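Local coordinates for protein shikimate 5-dehydrogenase (Mycobacterium fortuitum subsp. fortuitum DSM 46621, PDB 4XIJ) that probably reduces 3-dehydroshikimate to shikimate with NADPH, the fourth of seven steps on the route to chorismate and the aromatic amino acids, at residues K77-F83 / G95-L100. Residues are numbered along the deposited sequence; the frame is centred on the assembly and turned at random.
Sequences KFAALEF and GSANTL. With SO4 (sulfate ion), chain E.
Lys77 reaches alongside Asn98 to a shared sulfate, its CE 3.9 Å from Asn98 CB, the two side chains pointing the same way. With the lysine chain fully extended beyond CG, NZ arrives 2.8 Å from sulfate O2 and makes a weaker bond to O4. Asn98 ND2 donates to that same O4 over 3.1 Å. Thr73 adds a third donor, Asp114 forms a salt bridge with Lys77 NZ, and Asn98 OD1 accepts from Thr113 N, which helps fix the amide's rotation. The anion probably comes from the crystallisation liquor. In shikimate dehydrogenases an equivalent Lys–Asn–Asp group lines the shikimate pocket, so the sulfate probably marks that site.

Away from this polar end the packing is close. Ala97 N donates to Lys77 O over 2.9 Å, nearly straight at 169° but from above the carbonyl plane; the same oxygen takes only a weak bond from Leu81 N within the helix. Ala97 CB rests against Leu81 CB at 4.1 Å, and Ala80 CB meets Leu100 CD1 at 4.0 Å. Leu81, with CG anti to the backbone N (chi1 -177°), lays CD2 against the peptide of Gly95, which follows helix 89-94 with a positive phi.

The other margin is looser and open to solvent: in one of two modelled conformers of the exposed Phe78, Ser96 CB lies over a ring face, a CH-pi contact 4.1 Å from the centroid that may be only partly kept.

Helix 77-83 packs on loop 95-98 and on Leu100 of the following strand 99-102, which lies between strands 67-72 and 108-111, antiparallel to both, in the substrate-binding domain's mixed sheet; Val72 and Ala110 from these neighbours extend the apolar layer, and Phe83 continues it to helix 56-61.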
ATOM      1  N   LYS A  77       1.493   8.655  -8.564  1.00  8.71           N
ATOM      2  CA  LYS A  77       2.555   8.274  -7.642  1.00  9.28           C
ATOM      3  C   LYS A  77       3.980   8.386  -8.216  1.00 10.18           C
ATOM      4  O   LYS A  77       4.934   8.645  -7.474  1.00  9.86           O
ATOM      5  CB  LYS A  77       2.300   6.857  -7.112  1.00 10.02           C
ATOM      6  CG  LYS A  77       0.984   6.768  -6.331  1.00 11.24           C
ATOM      7  CD  LYS A  77       0.807   5.355  -5.695  1.00 11.00           C
ATOM      8  CE  LYS A  77      -0.530   5.220  -5.023  1.00 11.85           C
ATOM      9  NZ  LYS A  77      -0.708   3.828  -4.397  1.00 12.59           N
ATOM     10  N   PHE A  78       4.155   8.198  -9.513  1.00  9.96           N
ATOM     11  CA  PHE A  78       5.468   8.368 -10.127  0.53 10.23           C
ATOM     12  C   PHE A  78       5.813   9.856 -10.132  1.00 10.56           C
ATOM     13  O   PHE A  78       6.930  10.261  -9.811  1.00 10.22           O
ATOM     14  CB  PHE A  78       5.472   7.735 -11.533  0.53 10.77           C
ATOM     15  CG  PHE A  78       5.125   6.283 -11.513  0.53 12.88           C
ATOM     16  CD1 PHE A  78       6.072   5.361 -11.133  0.53 13.56           C
ATOM     17  CD2 PHE A  78       3.844   5.837 -11.803  0.53 14.41           C
ATOM     18  CE1 PHE A  78       5.774   4.034 -11.040  0.53 14.20           C
ATOM     19  CE2 PHE A  78       3.544   4.491 -11.711  0.53 15.71           C
ATOM     20  CZ  PHE A  78       4.505   3.596 -11.328  0.53 15.14           C
ATOM     21  N   ALA A  79       4.828  10.655 -10.516  1.00  9.36           N
ATOM     22  CA  ALA A  79       5.037  12.096 -10.560  1.00 10.00           C
ATOM     23  C   ALA A  79       5.395  12.649  -9.183  1.00  9.72           C
ATOM     24  O   ALA A  79       6.193  13.601  -9.083  1.00 10.78           O
ATOM     25  CB  ALA A  79       3.818  12.781 -11.066  1.00 11.27           C
ATOM     26  N   ALA A  80       4.783  12.112  -8.134  1.00  9.55           N
ATOM     27  CA  ALA A  80       5.110  12.576  -6.807  1.00  8.34           C
ATOM     28  C   ALA A  80       6.552  12.292  -6.437  1.00  9.36           C
ATOM     29  O   ALA A  80       7.218  13.138  -5.845  1.00  9.59           O
ATOM     30  CB  ALA A  80       4.174  11.925  -5.794  1.00  9.28           C
ATOM     31  N   LEU A  81       7.030  11.107  -6.776  1.00 10.20           N
ATOM     32  CA  LEU A  81       8.434  10.771  -6.510  1.00 12.25           C
ATOM     33  C   LEU A  81       9.390  11.709  -7.271  1.00 13.61           C
ATOM     34  O   LEU A  81      10.423  12.156  -6.734  1.00 14.56           O
ATOM     35  CB  LEU A  81       8.700   9.319  -6.918  1.00 11.64           C
ATOM     36  CG  LEU A  81      10.134   8.818  -6.621  1.00 12.72           C
ATOM     37  CD1 LEU A  81      10.404   8.852  -5.107  1.00 15.06           C
ATOM     38  CD2 LEU A  81      10.277   7.414  -7.167  1.00 14.16           C
ATOM     39  N   GLU A  82       9.055  11.992  -8.530  1.00 15.66           N
ATOM     40  CA  GLU A  82       9.865  12.896  -9.354  1.00 18.57           C
ATOM     41  C   GLU A  82       9.823  14.327  -8.877  1.00 16.59           C
ATOM     42  O   GLU A  82      10.790  15.062  -9.028  1.00 18.77           O
ATOM     43  CB  GLU A  82       9.408  12.854 -10.810  1.00 22.46           C
ATOM     44  CG  GLU A  82       9.675  11.550 -11.460  1.00 26.47           C
ATOM     45  CD  GLU A  82      10.327  11.714 -12.819  1.00 32.17           C
ATOM     46  OE1 GLU A  82      11.544  11.418 -12.968  1.00 35.07           O
ATOM     47  OE2 GLU A  82       9.615  12.156 -13.746  1.00 33.41           O
ATOM     48  N   PHE A  83       8.698  14.738  -8.306  1.00 13.63           N
ATOM     49  CA  PHE A  83       8.514  16.135  -7.908  1.00 13.26           C
ATOM     50  C   PHE A  83       9.349  16.460  -6.663  1.00 12.15           C
ATOM     51  O   PHE A  83       9.929  17.562  -6.541  1.00 12.11           O
ATOM     52  CB  PHE A  83       7.027  16.434  -7.628  1.00 11.89           C
ATOM     53  CG  PHE A  83       6.839  17.649  -6.795  1.00 12.99           C
ATOM     54  CD1 PHE A  83       6.874  18.933  -7.369  1.00 13.35           C
ATOM     55  CD2 PHE A  83       6.660  17.531  -5.436  1.00 13.72           C
ATOM     56  CE1 PHE A  83       6.812  20.066  -6.549  1.00 14.01           C
ATOM     57  CE2 PHE A  83       6.568  18.642  -4.632  1.00 14.32           C
ATOM     58  CZ  PHE A  83       6.620  19.923  -5.186  1.00 14.86           C
ATOM     59  N   GLY A  95       9.814   2.738  -6.535  1.00 10.70           N
ATOM     60  CA  GLY A  95       9.756   3.422  -7.814  1.00  9.71           C
ATOM     61  C   GLY A  95       8.586   4.403  -7.861  1.00 10.11           C
ATOM     62  O   GLY A  95       8.309   4.951  -8.913  1.00 11.50           O
ATOM     63  N   SER A  96       7.936   4.684  -6.732  1.00 10.00           N
ATOM     64  CA  SER A  96       6.798   5.606  -6.754  1.00  9.65           C
ATOM     65  C   SER A  96       6.553   6.037  -5.318  1.00  9.21           C
ATOM     66  O   SER A  96       7.036   5.399  -4.393  1.00  9.58           O
ATOM     67  CB  SER A  96       5.522   4.938  -7.359  1.00 10.74           C
ATOM     68  OG  SER A  96       4.980   4.022  -6.413  1.00 14.96           O
ATOM     69  N   ALA A  97       5.780   7.109  -5.141  1.00  9.21           N
ATOM     70  CA  ALA A  97       5.476   7.656  -3.820  1.00  8.57           C
ATOM     71  C   ALA A  97       3.990   7.925  -3.640  1.00  9.11           C
ATOM     72  O   ALA A  97       3.353   8.557  -4.509  1.00 10.54           O
ATOM     73  CB  ALA A  97       6.267   8.972  -3.574  1.00  8.55           C
ATOM     74  N   ASN A  98       3.429   7.473  -2.516  1.00  7.56           N
ATOM     75  CA  ASN A  98       2.038   7.801  -2.240  1.00  7.56           C
ATOM     76  C   ASN A  98       1.888   8.880  -1.164  1.00  7.09           C
ATOM     77  O   ASN A  98       0.785   9.121  -0.693  1.00  7.38           O
ATOM     78  CB  ASN A  98       1.262   6.547  -1.810  1.00  7.90           C
ATOM     79  CG  ASN A  98       1.588   6.144  -0.368  1.00  8.01           C
ATOM     80  OD1 ASN A  98       2.683   6.414   0.104  1.00  8.45           O
ATOM     81  ND2 ASN A  98       0.641   5.544   0.340  1.00  9.92           N
ATOM     82  N   THR A  99       2.998   9.515  -0.791  1.00  7.70           N
ATOM     83  CA  THR A  99       3.028  10.443   0.336  1.00  7.98           C
ATOM     84  C   THR A  99       4.020  11.540   0.061  1.00  7.34           C
ATOM     85  O   THR A  99       5.144  11.267  -0.386  1.00  8.96           O
ATOM     86  CB  THR A  99       3.448   9.755   1.654  1.00  7.85           C
ATOM     87  OG1 THR A  99       2.620   8.603   1.899  1.00  8.13           O
ATOM     88  CG2 THR A  99       3.305  10.718   2.882  1.00 10.31           C
ATOM     89  N   LEU A 100       3.594  12.778   0.319  1.00  7.58           N
ATOM     90  CA  LEU A 100       4.504  13.940   0.243  1.00  7.34           C
ATOM     91  C   LEU A 100       4.402  14.676   1.551  1.00  8.13           C
ATOM     92  O   LEU A 100       3.297  15.015   1.972  1.00  9.29           O
ATOM     93  CB  LEU A 100       4.142  14.853  -0.930  1.00  8.54           C
ATOM     94  CG  LEU A 100       4.430  14.279  -2.322  1.00  8.66           C
ATOM     95  CD1 LEU A 100       3.711  15.109  -3.398  1.00 10.45           C
ATOM     96  CD2 LEU A 100       5.942  14.219  -2.539  1.00  9.68           C
TER
HETATM   97  S   SO4 E 304      -3.018   4.737  -2.069  0.55 20.15           S
HETATM   98  O1  SO4 E 304      -3.876   3.755  -1.353  0.55 22.24           O
HETATM   99  O2  SO4 E 304      -3.273   4.527  -3.528  0.55 17.29           O
HETATM  100  O3  SO4 E 304      -3.353   6.147  -1.716  0.55 21.55           O
HETATM  101  O4  SO4 E 304      -1.664   4.548  -1.530  0.55 17.50           O